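PDB 7KV2: RagB/SusD family nutrient uptake outer membrane protein from Bacteroides thetaiotaomicron, which probably binds beta-glucans at the bacterial cell surface, as a SusD-family outer membrane protein serving nutrient uptake. Local coordinates for residues A[90-94]-A[320-324]. Numbering follows the deposited sequence.
Sequences DNQPW and GFCPV
Asn91 and Phe321 have the nearest CA atoms across the two segments, 9.2 Å apart; no hydrogen bond joins the segments, and the contact is carried mainly by the Phe321 side chain. With CG anti to its own carbonyl carbon (chi1 -66°), its ring reaches the turn that leads into helix 92-98. The amide of Asn91 lies over one face of that ring, ND2 3.3 Å from Phe321 CZ, and the two planes diverge by just 23°, evidence of a nearly parallel layering. The same ND2 also sits 3.4 Å above the plane of the Trp94 ring, offset toward its rim, which places the amide against both aromatics. Trp94 meets Phe321 obliquely, the six-membered ring and the phenyl ring 55° apart in plane and 5.0 Å between centroids; the nearest atoms are Trp94 CZ3 and Phe321 CD1. At the phenyl edge, the carbonyl O of Asp90 lies near the ring plane, 3.7 Å from Phe321 CE1. The Asp90 carboxylate flanks CZ, while its OD2 accepts a hydrogen bond from the backbone N of Asp86 and is hydrogen-bonded to a buffer molecule, probably from the crystallisation liquor. With an alanine here in place of the phenyl ring of Phe321, a gap is likely to open beside Trp94 CZ3, and the Asn91 amide would probably lose one of the two aromatic surfaces it lies against. Met73 and Val83 also pack on Trp94. This is aromatic packing at the start of a helix, joining the N-terminal part of this SusD-family fold to the loop between helices 299-303 and 326-331.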
loop_
_atom_site.group_PDB
_atom_site.type_symbol
_atom_site.label_atom_id
_atom_site.label_comp_id
_atom_site.label_asym_id
_atom_site.label_seq_id
_atom_site.Cartn_x
_atom_site.Cartn_y
_atom_site.Cartn_z
ATOM N N ASP A 90 -17.397 -2.688 14.757
ATOM C CA ASP A 90 -16.051 -3.266 15.040
ATOM C C ASP A 90 -15.071 -2.595 14.080
ATOM O O ASP A 90 -15.253 -2.768 12.876
ATOM C CB ASP A 90 -16.059 -4.784 14.873
ATOM C CG ASP A 90 -14.871 -5.482 15.530
ATOM O OD1 ASP A 90 -14.029 -4.782 16.069
ATOM O OD2 ASP A 90 -14.804 -6.722 15.442
ATOM N N ASN A 91 -14.128 -1.783 14.561
ATOM C CA ASN A 91 -13.336 -0.865 13.699
ATOM C C ASN A 91 -14.319 0.062 12.966
ATOM O O ASN A 91 -14.260 0.191 11.766
ATOM C CB ASN A 91 -12.329 -1.599 12.781
ATOM C CG ASN A 91 -11.110 -2.087 13.546
ATOM O OD1 ASN A 91 -10.862 -1.627 14.650
ATOM N ND2 ASN A 91 -10.350 -3.025 12.998
ATOM N N GLN A 92 -15.215 0.746 13.698
ATOM C CA GLN A 92 -16.299 1.539 13.065
ATOM C C GLN A 92 -15.741 2.557 12.094
ATOM O O GLN A 92 -16.354 2.804 11.059
ATOM C CB GLN A 92 -17.163 2.240 14.132
ATOM C CG GLN A 92 -18.333 3.023 13.551
ATOM C CD GLN A 92 -19.291 3.375 14.666
ATOM O OE1 GLN A 92 -18.911 3.545 15.827
ATOM N NE2 GLN A 92 -20.555 3.448 14.313
ATOM N N PRO A 93 -14.596 3.233 12.376
ATOM C CA PRO A 93 -14.062 4.210 11.440
ATOM C C PRO A 93 -13.876 3.607 10.045
ATOM O O PRO A 93 -14.094 4.341 9.055
ATOM C CB PRO A 93 -12.740 4.675 12.078
ATOM C CG PRO A 93 -12.925 4.407 13.535
ATOM C CD PRO A 93 -13.778 3.159 13.602
ATOM N N TRP A 94 -13.516 2.312 9.956
ATOM C CA TRP A 94 -13.334 1.676 8.627
ATOM C C TRP A 94 -14.684 1.576 7.917
ATOM O O TRP A 94 -14.776 1.877 6.713
ATOM C CB TRP A 94 -12.768 0.263 8.798
ATOM C CG TRP A 94 -11.417 0.133 9.428
ATOM C CD1 TRP A 94 -10.677 1.023 10.149
ATOM C CD2 TRP A 94 -10.669 -1.085 9.444
ATOM N NE1 TRP A 94 -9.499 0.451 10.579
ATOM C CE2 TRP A 94 -9.497 -0.864 10.191
ATOM C CE3 TRP A 94 -10.886 -2.335 8.871
ATOM C CZ2 TRP A 94 -8.509 -1.836 10.299
ATOM C CZ3 TRP A 94 -9.933 -3.310 9.018
ATOM C CH2 TRP A 94 -8.761 -3.054 9.725
ATOM N N GLY A 320 -11.268 -11.784 10.759
ATOM C CA GLY A 320 -12.338 -11.745 9.748
ATOM C C GLY A 320 -12.641 -10.338 9.211
ATOM O O GLY A 320 -13.795 -10.066 8.789
ATOM N N PHE A 321 -11.667 -9.452 9.195
ATOM C CA PHE A 321 -11.774 -8.197 8.434
ATOM C C PHE A 321 -11.475 -8.440 6.963
ATOM O O PHE A 321 -10.760 -9.411 6.585
ATOM C CB PHE A 321 -10.922 -7.086 9.019
ATOM C CG PHE A 321 -11.381 -6.630 10.393
ATOM C CD1 PHE A 321 -12.394 -5.700 10.546
ATOM C CD2 PHE A 321 -10.737 -7.084 11.533
ATOM C CE1 PHE A 321 -12.797 -5.285 11.816
ATOM C CE2 PHE A 321 -11.131 -6.685 12.805
ATOM C CZ PHE A 321 -12.144 -5.751 12.940
ATOM N N CYS A 322 -11.977 -7.495 6.158
ATOM C CA CYS A 322 -11.791 -7.416 4.703
ATOM C C CYS A 322 -11.967 -8.760 4.004
ATOM O O CYS A 322 -11.096 -9.121 3.216
ATOM C CB CYS A 322 -10.437 -6.821 4.398
ATOM S SG CYS A 322 -10.322 -5.104 4.959
ATOM N N PRO A 323 -13.113 -9.462 4.152
ATOM C CA PRO A 323 -13.480 -10.561 3.249
ATOM C C PRO A 323 -13.431 -10.054 1.809
ATOM O O PRO A 323 -13.589 -8.845 1.562
ATOM C CB PRO A 323 -14.964 -10.866 3.488
ATOM C CG PRO A 323 -15.313 -10.170 4.744
ATOM C CD PRO A 323 -14.215 -9.181 5.072
ATOM N N VAL A 324 -13.063 -10.938 0.889
ATOM C CA VAL A 324 -13.065 -10.602 -0.550
ATOM C C VAL A 324 -14.505 -10.780 -1.079
ATOM O O VAL A 324 -15.143 -11.796 -0.776
ATOM C CB VAL A 324 -12.067 -11.473 -1.328
ATOM C CG1 VAL A 324 -12.234 -11.217 -2.819
ATOM C CG2 VAL A 324 -10.644 -11.245 -0.830
#